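Local coordinates for protein aminotransferase class I and II (Streptococcus suis 89/1591, PDB 3OP7) that probably catalyses the pyridoxal-phosphate-dependent transfer of amino groups between amino acids and 2-oxo acids, carrying its cofactor as an internal aldimine, at residues 60-65 with 246-251; 66-71 with 231-236; 131-136 with 340-345; 142-147 with 176-181. One frame throughout, in Å; residues are numbered along the deposited sequence.

Contact 1. Residues 60-65 with 246-251. With EDO (1,2-ethanediol), chain H.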
# COMPACT_ATOMS: atom_id res chain seq x y z
N GLY A 60 -2.77 13.02 -7.94
CA GLY A 60 -1.44 13.59 -8.15
C GLY A 60 -0.67 12.84 -9.21
O GLY A 60 -1.22 12.42 -10.22
N TRP A 61 0.62 12.67 -8.98
CA TRP A 61 1.49 11.95 -9.87
C TRP A 61 1.35 10.45 -9.60
O TRP A 61 1.90 9.89 -8.65
CB TRP A 61 2.95 12.34 -9.64
CG TRP A 61 3.27 13.76 -9.96
CD1 TRP A 61 3.49 14.78 -9.08
CD2 TRP A 61 3.43 14.32 -11.26
NE1 TRP A 61 3.79 15.93 -9.76
CE2 TRP A 61 3.73 15.69 -11.10
CE3 TRP A 61 3.30 13.79 -12.56
CZ2 TRP A 61 3.95 16.53 -12.17
CZ3 TRP A 61 3.52 14.65 -13.64
CH2 TRP A 61 3.83 15.99 -13.42
N ILE A 62 0.65 9.79 -10.49
CA ILE A 62 0.31 8.40 -10.32
C ILE A 62 1.58 7.58 -10.16
O ILE A 62 1.66 6.69 -9.29
CB ILE A 62 -0.62 7.91 -11.48
CG1 ILE A 62 -1.97 8.63 -11.41
CG2 ILE A 62 -0.77 6.40 -11.46
CD1 ILE A 62 -2.87 8.26 -10.19
N GLU A 63 2.61 7.89 -10.95
CA GLU A 63 3.79 7.04 -10.91
C GLU A 63 4.96 7.66 -10.20
O GLU A 63 6.04 7.10 -10.25
CB GLU A 63 4.21 6.71 -12.29
CG GLU A 63 3.14 5.88 -12.97
CD GLU A 63 3.52 5.42 -14.34
OE1 GLU A 63 4.51 5.88 -14.91
OE2 GLU A 63 2.78 4.58 -14.87
N GLY A 64 4.72 8.79 -9.55
CA GLY A 64 5.78 9.63 -9.01
C GLY A 64 6.06 10.82 -9.95
O GLY A 64 5.93 10.72 -11.19
N SER A 65 6.50 11.92 -9.37
CA SER A 65 6.74 13.14 -10.09
C SER A 65 7.91 12.99 -11.04
O SER A 65 8.78 12.09 -10.86
CB SER A 65 7.04 14.28 -9.11
OG SER A 65 8.18 14.00 -8.32
N ASP A 246 0.22 -1.79 -14.69
CA ASP A 246 -1.15 -2.18 -14.83
C ASP A 246 -1.72 -2.92 -13.60
O ASP A 246 -2.86 -3.40 -13.66
CB ASP A 246 -1.33 -3.04 -16.07
CG ASP A 246 -1.19 -2.22 -17.38
OD1 ASP A 246 -1.53 -0.99 -17.42
OD2 ASP A 246 -0.76 -2.85 -18.36
N TYR A 247 -0.93 -3.01 -12.53
CA TYR A 247 -1.33 -3.71 -11.30
C TYR A 247 -1.33 -2.84 -10.04
O TYR A 247 -1.76 -3.29 -8.98
CB TYR A 247 -0.45 -4.93 -11.06
CG TYR A 247 -0.60 -5.95 -12.14
CD1 TYR A 247 -1.60 -6.94 -12.05
CD2 TYR A 247 0.20 -5.92 -13.26
CE1 TYR A 247 -1.76 -7.85 -13.07
CE2 TYR A 247 0.06 -6.82 -14.27
CZ TYR A 247 -0.92 -7.79 -14.17
OH TYR A 247 -1.07 -8.67 -15.23
N ARG A 248 -0.90 -1.58 -10.15
CA ARG A 248 -0.82 -0.74 -8.95
C ARG A 248 -2.19 -0.42 -8.31
O ARG A 248 -2.22 -0.12 -7.14
CB ARG A 248 0.02 0.53 -9.24
CG ARG A 248 1.47 0.12 -9.56
CD ARG A 248 2.43 1.27 -10.02
NE ARG A 248 2.66 2.30 -9.00
CZ ARG A 248 2.12 3.50 -9.00
NH1 ARG A 248 1.26 3.88 -9.95
NH2 ARG A 248 2.39 4.35 -8.01
N ASP A 249 -3.31 -0.48 -9.03
CA ASP A 249 -4.59 -0.26 -8.36
C ASP A 249 -5.02 -1.44 -7.49
O ASP A 249 -5.97 -1.31 -6.71
CB ASP A 249 -5.74 0.11 -9.29
CG ASP A 249 -5.56 1.47 -9.96
OD1 ASP A 249 -4.48 2.06 -9.81
OD2 ASP A 249 -6.54 1.87 -10.62
N TYR A 250 -4.33 -2.56 -7.56
CA TYR A 250 -4.69 -3.62 -6.61
C TYR A 250 -4.15 -3.33 -5.25
O TYR A 250 -4.64 -3.89 -4.26
CB TYR A 250 -4.11 -4.97 -7.07
CG TYR A 250 -4.85 -5.63 -8.19
CD1 TYR A 250 -6.13 -6.15 -8.01
CD2 TYR A 250 -4.27 -5.78 -9.45
CE1 TYR A 250 -6.76 -6.80 -9.00
CE2 TYR A 250 -4.90 -6.43 -10.46
CZ TYR A 250 -6.16 -6.96 -10.25
OH TYR A 250 -6.93 -7.60 -11.23
N THR A 251 -3.04 -2.58 -5.18
CA THR A 251 -2.31 -2.43 -3.94
C THR A 251 -2.20 -1.02 -3.37
O THR A 251 -2.12 -0.85 -2.15
CB THR A 251 -0.89 -2.99 -4.14
OG1 THR A 251 -0.20 -2.19 -5.10
CG2 THR A 251 -0.99 -4.49 -4.63
C1 EDO H . -0.47 12.17 -13.31
O1 EDO H . -0.02 10.83 -13.26
C2 EDO H . -0.26 12.71 -14.73
O2 EDO H . 0.89 12.12 -15.32
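Arg248 turns the end of its guanidinium group to the backbone carbonyl of Ile62, and both terminal nitrogens bond to that single oxygen. Arg248 NH2 lies 2.8 Å from Ile62 O and comes in nearly along the C=O axis. Arg248 NH1 lies 2.9 Å from Ile62 O but stands well above the carbonyl plane. Neither bond is straight (N-H...O 137° and 131°), the price of two donors converging on one acceptor. Arg248 was deposited in two conformers, and this grip belongs to the one described here. A bend at chi3 (63°) brings the planar group round to the loop. Its edge also meets the CG2 methyl of Ile62, 3.6 Å from Arg248 NH1, while Glu63 CG passes 4.1 Å from Arg248 NH1. The carboxylate of Glu63 is directed to Arg245 and Lys69, with which it forms salt bridges. Behind the gripped carbonyl, the chain makes a type I beta turn from Trp61 to Gly64, closed by Gly64 N to Trp61 O at 3.2 Å. Ile62 N binds O1 of an ethanediol molecule, probably from the crystallisation liquor, at 3.0 Å. Further out, Asp249 and Tyr250 hydrogen-bond to Glu10 and Pro5 of the second subunit, setting the 246-251 loop at the dimer interface. Arg248 NH2 also bonds to Gln86 O of strand 84-87, its side chain packs on Leu96 of helix 89-101, and Ser65 N-caps helix 66-73.

Contact 2. Residues 66-71 with 231-236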
# COMPACT_ATOMS: atom_id res chain seq x y z
N PRO A 66 7.99 13.87 -12.03
CA PRO A 66 9.14 13.80 -12.94
C PRO A 66 10.46 14.01 -12.20
O PRO A 66 11.49 13.39 -12.54
CB PRO A 66 8.84 14.92 -13.93
CG PRO A 66 7.34 14.99 -13.95
CD PRO A 66 6.95 14.78 -12.54
N ALA A 67 10.45 14.87 -11.19
CA ALA A 67 11.67 15.12 -10.39
C ALA A 67 12.05 13.87 -9.59
O ALA A 67 13.21 13.51 -9.51
CB ALA A 67 11.48 16.33 -9.45
N PHE A 68 11.05 13.22 -9.00
CA PHE A 68 11.26 11.94 -8.30
C PHE A 68 11.89 10.89 -9.24
O PHE A 68 12.92 10.30 -8.94
CB PHE A 68 9.94 11.42 -7.73
CG PHE A 68 10.05 10.08 -7.12
CD1 PHE A 68 10.49 9.94 -5.81
CD2 PHE A 68 9.69 8.94 -7.83
CE1 PHE A 68 10.58 8.68 -5.22
CE2 PHE A 68 9.81 7.62 -7.25
CZ PHE A 68 10.25 7.51 -5.94
N LYS A 69 11.27 10.70 -10.40
CA LYS A 69 11.78 9.70 -11.33
C LYS A 69 13.17 10.01 -11.80
O LYS A 69 14.01 9.12 -11.85
CB LYS A 69 10.85 9.49 -12.55
CG LYS A 69 9.53 8.88 -12.21
CD LYS A 69 8.79 8.68 -13.55
CE LYS A 69 7.50 7.98 -13.36
NZ LYS A 69 6.84 7.63 -14.70
N LYS A 70 13.44 11.26 -12.14
CA LYS A 70 14.79 11.65 -12.58
C LYS A 70 15.83 11.47 -11.47
O LYS A 70 16.87 10.87 -11.71
CB LYS A 70 14.83 13.09 -13.05
CG LYS A 70 16.18 13.56 -13.62
CD LYS A 70 16.54 12.80 -14.88
CE LYS A 70 17.76 13.36 -15.56
NZ LYS A 70 18.14 12.60 -16.79
N SER A 71 15.54 11.99 -10.28
CA SER A 71 16.51 11.94 -9.17
C SER A 71 16.81 10.49 -8.79
O SER A 71 17.96 10.15 -8.59
CB SER A 71 16.01 12.68 -7.94
OG SER A 71 15.91 14.09 -8.19
N ILE A 231 7.52 6.30 0.95
CA ILE A 231 7.97 6.43 -0.44
C ILE A 231 9.11 5.46 -0.72
O ILE A 231 10.17 5.55 -0.14
CB ILE A 231 8.43 7.85 -0.81
CG1 ILE A 231 7.29 8.87 -0.68
CG2 ILE A 231 9.11 7.91 -2.19
CD1 ILE A 231 6.25 8.77 -1.82
N GLY A 232 8.84 4.60 -1.69
CA GLY A 232 9.80 3.72 -2.28
C GLY A 232 9.71 3.71 -3.79
O GLY A 232 8.99 4.55 -4.39
N TRP A 233 10.47 2.80 -4.41
CA TRP A 233 10.33 2.62 -5.84
C TRP A 233 10.77 1.23 -6.26
O TRP A 233 11.48 0.52 -5.54
CB TRP A 233 11.18 3.65 -6.58
CG TRP A 233 12.66 3.63 -6.29
CD1 TRP A 233 13.61 2.87 -6.95
CD2 TRP A 233 13.38 4.36 -5.28
NE1 TRP A 233 14.86 3.12 -6.43
CE2 TRP A 233 14.74 4.04 -5.42
CE3 TRP A 233 13.02 5.27 -4.28
CZ2 TRP A 233 15.72 4.58 -4.59
CZ3 TRP A 233 13.99 5.81 -3.48
CH2 TRP A 233 15.31 5.46 -3.64
N VAL A 234 10.32 0.89 -7.47
CA VAL A 234 10.92 -0.18 -8.24
C VAL A 234 11.68 0.40 -9.43
O VAL A 234 11.16 1.32 -10.11
CB VAL A 234 9.82 -1.11 -8.79
CG1 VAL A 234 10.43 -2.29 -9.55
CG2 VAL A 234 8.89 -1.54 -7.67
N ALA A 235 12.87 -0.14 -9.69
CA ALA A 235 13.63 0.15 -10.88
C ALA A 235 13.73 -1.17 -11.63
O ALA A 235 14.16 -2.16 -11.08
CB ALA A 235 15.01 0.70 -10.56
N ALA A 236 13.32 -1.20 -12.89
CA ALA A 236 13.36 -2.45 -13.65
C ALA A 236 13.53 -2.14 -15.14
O ALA A 236 13.47 -0.98 -15.55
CB ALA A 236 12.08 -3.23 -13.42
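Phe68 lays the far end of its ring against Ile231 and Trp233, with CE1 3.5 Å from Ile231 CG2 and CZ 3.9 Å from Trp233 CE3. CG is anti to the backbone N (chi1 175°), which carries the ring away from helix 66-73 toward the strand, and chi2 of 84° sets the ring plane nearly perpendicular to the CA-CB-CG plane. Only the leading carbons CE1 and CZ approach the strand closely; CZ also comes to 3.6 Å from Gly232 O, between the two neighbouring side chains. Ile231 runs past Phe68 in the opposite direction and touches it through the CG2 methyl branch. Strand 232-235 runs antiparallel to both its neighbours, 84-87 and 214-219, in the large mixed sheet, as in fold type I aminotransferases, and the helix packs over one side of it. Trp233 holds CG between its backbone N and carbonyl carbon (chi1 59°), the sterically least roomy of the three staggered choices, which sends the indole out from the strand, nearly at right angles to its run. Trp233 CE3 and CB, the latter 4.0 Å away, thereby come up to Phe68 CZ, the two side chains crossing at a slant. The pyrrole nitrogen NE1 of Trp233 is satisfied by Tyr76 OH. The ring of Phe68 is flanked besides by Leu267 of helix 257-268 and by Ile84 and Gln86 of strand 84-87.

Contact 3. Residues 131-136 with 340-345. With SO4 (sulfate ion), chain E.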
# COMPACT_ATOMS: atom_id res chain seq x y z
N LEU A 131 14.36 -22.34 -0.53
CA LEU A 131 15.09 -21.45 0.36
C LEU A 131 16.58 -21.58 0.18
O LEU A 131 17.17 -22.67 0.27
CB LEU A 131 14.68 -21.71 1.79
CG LEU A 131 13.17 -21.56 2.07
CD1 LEU A 131 12.91 -21.89 3.57
CD2 LEU A 131 12.58 -20.21 1.72
N TRP A 132 17.20 -20.46 -0.10
CA TRP A 132 18.63 -20.41 -0.34
C TRP A 132 19.27 -19.88 0.95
O TRP A 132 19.23 -18.69 1.22
CB TRP A 132 18.86 -19.48 -1.53
CG TRP A 132 20.30 -19.43 -2.01
CD1 TRP A 132 21.26 -20.41 -1.90
CD2 TRP A 132 20.92 -18.34 -2.72
NE1 TRP A 132 22.41 -19.99 -2.49
CE2 TRP A 132 22.25 -18.72 -2.97
CE3 TRP A 132 20.50 -17.08 -3.13
CZ2 TRP A 132 23.15 -17.87 -3.67
CZ3 TRP A 132 21.39 -16.25 -3.81
CH2 TRP A 132 22.67 -16.64 -4.07
N GLN A 133 19.89 -20.81 1.68
CA GLN A 133 20.23 -20.61 3.10
C GLN A 133 21.53 -19.83 3.31
O GLN A 133 22.58 -20.20 2.80
CB GLN A 133 20.36 -21.96 3.85
CG GLN A 133 19.06 -22.81 3.89
CD GLN A 133 18.04 -22.34 4.89
OE1 GLN A 133 18.32 -21.50 5.76
NE2 GLN A 133 16.81 -22.87 4.77
N ILE A 134 21.45 -18.75 4.10
CA ILE A 134 22.62 -17.98 4.46
C ILE A 134 23.45 -18.84 5.42
O ILE A 134 22.89 -19.68 6.15
CB ILE A 134 22.30 -16.60 5.06
CG1 ILE A 134 21.57 -16.73 6.39
CG2 ILE A 134 21.46 -15.73 4.03
CD1 ILE A 134 21.05 -15.37 6.96
N GLU A 135 24.77 -18.64 5.36
CA GLU A 135 25.71 -19.41 6.13
C GLU A 135 26.64 -18.54 6.99
O GLU A 135 27.51 -17.80 6.49
CB GLU A 135 26.53 -20.33 5.20
CG GLU A 135 25.69 -21.55 4.75
CD GLU A 135 26.26 -22.32 3.56
OE1 GLU A 135 27.45 -22.14 3.25
OE2 GLU A 135 25.48 -23.06 2.91
N GLU A 136 26.44 -18.67 8.29
CA GLU A 136 27.13 -17.83 9.23
C GLU A 136 28.62 -18.07 9.06
O GLU A 136 29.39 -17.13 9.20
CB GLU A 136 26.72 -18.15 10.66
CG GLU A 136 27.40 -17.22 11.68
CD GLU A 136 27.45 -17.84 13.03
OE1 GLU A 136 28.02 -18.95 13.10
OE2 GLU A 136 26.91 -17.26 14.00
N PHE A 340 13.18 -15.06 12.84
CA PHE A 340 13.88 -15.25 11.55
C PHE A 340 14.30 -16.73 11.33
O PHE A 340 15.15 -17.04 10.49
CB PHE A 340 15.12 -14.33 11.50
CG PHE A 340 14.86 -12.91 11.93
CD1 PHE A 340 14.98 -12.54 13.26
CD2 PHE A 340 14.45 -11.94 11.02
CE1 PHE A 340 14.72 -11.24 13.68
CE2 PHE A 340 14.18 -10.63 11.42
CZ PHE A 340 14.32 -10.28 12.76
N GLU A 341 13.70 -17.66 12.08
CA GLU A 341 14.06 -19.06 12.09
C GLU A 341 15.56 -19.31 12.28
O GLU A 341 16.11 -20.28 11.78
CB GLU A 341 13.50 -19.84 10.88
CG GLU A 341 13.29 -21.36 11.21
CD GLU A 341 12.78 -22.22 10.04
OE1 GLU A 341 12.50 -21.67 8.95
OE2 GLU A 341 12.68 -23.47 10.21
N ARG A 342 16.21 -18.45 13.07
CA ARG A 342 17.57 -18.72 13.54
C ARG A 342 17.67 -18.37 15.02
O ARG A 342 18.10 -17.27 15.38
CB ARG A 342 18.59 -17.88 12.78
CG ARG A 342 18.80 -18.29 11.33
CD ARG A 342 19.75 -19.51 11.19
NE ARG A 342 20.23 -19.69 9.80
CZ ARG A 342 19.50 -20.20 8.81
NH1 ARG A 342 18.23 -20.58 9.06
NH2 ARG A 342 20.03 -20.34 7.57
N ASP A 343 17.28 -19.32 15.87
CA ASP A 343 17.32 -19.09 17.31
C ASP A 343 18.81 -19.08 17.75
O ASP A 343 19.68 -19.53 17.01
CB ASP A 343 16.49 -20.18 18.02
CG ASP A 343 15.92 -19.74 19.38
OD1 ASP A 343 16.42 -18.74 19.95
OD2 ASP A 343 15.00 -20.42 19.91
N GLY A 344 19.09 -18.56 18.93
CA GLY A 344 20.46 -18.36 19.38
C GLY A 344 21.02 -16.98 19.07
O GLY A 344 22.15 -16.68 19.48
N TYR A 345 20.20 -16.14 18.39
CA TYR A 345 20.59 -14.81 17.97
C TYR A 345 19.47 -13.82 18.26
O TYR A 345 18.28 -14.19 18.36
CB TYR A 345 20.82 -14.78 16.44
CG TYR A 345 21.89 -15.69 15.93
CD1 TYR A 345 21.63 -17.03 15.70
CD2 TYR A 345 23.17 -15.22 15.66
CE1 TYR A 345 22.63 -17.88 15.22
CE2 TYR A 345 24.19 -16.08 15.21
CZ TYR A 345 23.90 -17.40 14.98
OH TYR A 345 24.87 -18.30 14.51
S SO4 E . 25.60 -21.98 9.22
O1 SO4 E . 24.84 -20.70 9.34
O2 SO4 E . 24.98 -22.85 8.22
O3 SO4 E . 27.02 -21.79 8.85
O4 SO4 E . 25.54 -22.64 10.53
O HOH W 1 14.42 -23.44 6.78
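Ile134 and Arg342 bring the two backbones nearest, with their CA atoms 10.4 Å apart, so side chains must span the gap. Residues from 131 on are extended, in a strand near one edge of the large-domain sheet, whereas 340-344 form an irregular turn leading into strand 345-348. The contact thus joins the large and small domains of a fold type I aminotransferase. Arg342, bent at chi2 (-80°), crosses over and presents the edge of its guanidinium. Arg342 NH2 donates an almost straight bond to Gln133 OE1 (2.7 Å, N-H...O 169°) and a longer one to Ile134 O (3.3 Å). These two in-plane acceptors fix the rotation of the group, which meets the strand edge-on, and the amide of Gln133 is turned only 25° from it. Gln133 NE2 donates to a water at 3.2 Å. At the other end Glu136 OE2 meets the edge of Tyr345 in the ring plane; its modelled 2.3 Å to Tyr345 OH is too short to be trusted in detail. The Tyr345 ring also meets Phe310 nearly parallel and Trp140 edge-to-face. Glu136 N donates to O1 of a sulfate, probably from the crystallisation liquor, at 2.8 Å, in a bond close to linear.

Contact 4. Residues 142-147 with 176-181. With EDO (1,2-ethanediol), chain J.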
# COMPACT_ATOMS: atom_id res chain seq x y z
N PRO A 142 24.86 -16.82 1.37
CA PRO A 142 24.46 -18.19 0.96
C PRO A 142 25.46 -18.72 -0.04
O PRO A 142 26.35 -17.97 -0.45
CB PRO A 142 23.12 -17.96 0.29
CG PRO A 142 23.34 -16.66 -0.41
CD PRO A 142 24.15 -15.82 0.55
N ASP A 143 25.37 -20.00 -0.37
CA ASP A 143 26.41 -20.66 -1.16
C ASP A 143 25.94 -20.71 -2.62
O ASP A 143 24.94 -21.32 -2.95
CB ASP A 143 26.65 -22.06 -0.58
CG ASP A 143 27.75 -22.86 -1.28
OD1 ASP A 143 28.37 -22.41 -2.28
OD2 ASP A 143 27.96 -23.99 -0.81
N LEU A 144 26.68 -20.05 -3.49
CA LEU A 144 26.39 -20.09 -4.93
C LEU A 144 26.39 -21.50 -5.50
O LEU A 144 25.58 -21.77 -6.39
CB LEU A 144 27.37 -19.20 -5.67
CG LEU A 144 27.23 -17.70 -5.45
CD1 LEU A 144 28.51 -16.97 -5.87
CD2 LEU A 144 25.96 -17.17 -6.22
N GLU A 145 27.25 -22.41 -5.00
CA GLU A 145 27.16 -23.83 -5.44
C GLU A 145 25.80 -24.43 -5.10
O GLU A 145 25.25 -25.20 -5.88
CB GLU A 145 28.25 -24.72 -4.83
CG GLU A 145 29.60 -24.33 -5.24
CD GLU A 145 30.66 -25.33 -4.77
OE1 GLU A 145 30.33 -26.24 -3.97
OE2 GLU A 145 31.81 -25.18 -5.24
N LYS A 146 25.23 -24.06 -3.94
CA LYS A 146 23.90 -24.56 -3.58
C LYS A 146 22.85 -23.96 -4.45
O LYS A 146 21.84 -24.61 -4.78
CB LYS A 146 23.59 -24.36 -2.09
CG LYS A 146 24.50 -25.29 -1.28
CD LYS A 146 24.15 -25.46 0.20
CE LYS A 146 25.23 -26.27 0.92
NZ LYS A 146 26.30 -25.39 1.46
N LEU A 147 23.05 -22.71 -4.84
CA LEU A 147 22.10 -22.11 -5.78
C LEU A 147 22.05 -22.88 -7.10
O LEU A 147 20.97 -23.07 -7.68
CB LEU A 147 22.42 -20.67 -6.06
CG LEU A 147 21.43 -19.93 -6.99
CD1 LEU A 147 19.98 -19.89 -6.48
CD2 LEU A 147 21.95 -18.51 -7.25
N LEU A 176 27.71 -10.82 -6.91
CA LEU A 176 26.55 -10.55 -7.72
C LEU A 176 26.70 -10.96 -9.19
O LEU A 176 25.73 -11.40 -9.81
CB LEU A 176 26.14 -9.05 -7.67
CG LEU A 176 25.63 -8.53 -6.33
CD1 LEU A 176 25.50 -6.98 -6.32
CD2 LEU A 176 24.26 -9.15 -5.91
N GLU A 177 27.88 -10.76 -9.77
CA GLU A 177 28.11 -11.11 -11.14
C GLU A 177 27.99 -12.63 -11.32
O GLU A 177 27.47 -13.07 -12.36
CB GLU A 177 29.49 -10.54 -11.64
CG GLU A 177 29.34 -9.01 -11.88
CD GLU A 177 30.63 -8.24 -12.29
OE1 GLU A 177 31.73 -8.74 -12.08
OE2 GLU A 177 30.50 -7.09 -12.77
N GLU A 178 28.46 -13.41 -10.34
CA GLU A 178 28.36 -14.87 -10.38
C GLU A 178 26.90 -15.34 -10.20
O GLU A 178 26.43 -16.24 -10.92
CB GLU A 178 29.36 -15.51 -9.36
CG GLU A 178 29.55 -16.99 -9.62
CD GLU A 178 30.56 -17.67 -8.75
OE1 GLU A 178 31.36 -17.01 -8.07
OE2 GLU A 178 30.52 -18.91 -8.75
N LEU A 179 26.18 -14.66 -9.31
CA LEU A 179 24.73 -14.88 -9.12
C LEU A 179 24.02 -14.62 -10.44
O LEU A 179 23.14 -15.39 -10.87
CB LEU A 179 24.20 -13.96 -8.03
CG LEU A 179 22.70 -13.78 -7.89
CD1 LEU A 179 22.06 -15.15 -7.64
CD2 LEU A 179 22.44 -12.77 -6.74
N VAL A 180 24.37 -13.52 -11.08
CA VAL A 180 23.74 -13.16 -12.34
C VAL A 180 24.05 -14.21 -13.43
O VAL A 180 23.19 -14.57 -14.18
CB VAL A 180 24.15 -11.75 -12.77
CG1 VAL A 180 23.71 -11.43 -14.25
CG2 VAL A 180 23.52 -10.73 -11.84
N GLU A 181 25.28 -14.67 -13.52
CA GLU A 181 25.60 -15.70 -14.50
C GLU A 181 24.72 -16.94 -14.30
O GLU A 181 24.29 -17.54 -15.29
CB GLU A 181 27.09 -16.04 -14.48
CG GLU A 181 27.93 -14.93 -15.10
CD GLU A 181 29.42 -15.19 -15.04
OE1 GLU A 181 29.90 -15.71 -14.01
OE2 GLU A 181 30.11 -14.86 -16.03
C1 EDO J . 26.37 -21.24 -15.45
O1 EDO J . 26.85 -19.88 -15.61
C2 EDO J . 27.29 -22.01 -14.49
O2 EDO J . 26.81 -22.06 -13.14
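The carboxylate of Glu178 carries a methyl of Leu144 over its flat side: CD1 of Leu144 is 3.6 Å from both CD and OE1 of Glu178. The two residues belong to helices 144-150 and 173-184, which lie side by side on the large-domain sheet of the fold type I aminotransferase, close to edge strand 141-142 and its neighbour 128-135. The extended glutamate chain, anti to its backbone nitrogen at the first torsion (chi1 -165°), reaches across to this methyl, and its OE2 goes on to a salt bridge with Arg148. Asp143 offers the second flat group. Its OD1 takes Glu145 N at 2.9 Å from above the carboxylate plane, whereas Lys146 NZ approaches Asp143 OD2 at 3.1 Å along the anti lone pair; that ammonium has a second partner in Glu135. Asp143 is therefore the N-cap of helix 144-150. Between the helices the packing is leucine on leucine. Leu144 splits its two methyls: while CD1 takes the glutamate, CD2 rests on the backbone of the other helix, 3.9 Å from Leu179 CA. One turn on, Leu147 has CG anti to the backbone nitrogen (chi1 -177°), and its CD2 meets a branch of Leu179 with the side chains nearly at right angles. Underneath, the Trp132 ring of strand 128-135 is in contact with Leu144, Leu147 and Leu179, so sheet and both helices share one buried layer. The tightest point lies between methyls, Leu147 CD2 to Leu179 CD1 at 3.4 Å, closer than usual van der Waals contact.

The four contacts form two pairs at opposite reaches of the large sheet. Contacts 1 and 2 have centres 12 Å apart and follow one another along the chain: the loop of contact 1 runs straight into the helix of contact 2, and Glu63 OE1 pairs with Lys69 NZ at 2.9 Å. Contacts 3 and 4, 18 Å apart between centres, are joined at the far edge of the sheet by Glu135 OE2 and Lys146 NZ, also 2.9 Å. Between the pairs nothing touches; the closest approach is about 13 Å between nearest atoms, from contact 2 to contact 4. Lys222, which bears the pyridoxal phosphate, falls in sequence between strands 214-219 and 232-235, the latter being the strand of contact 2.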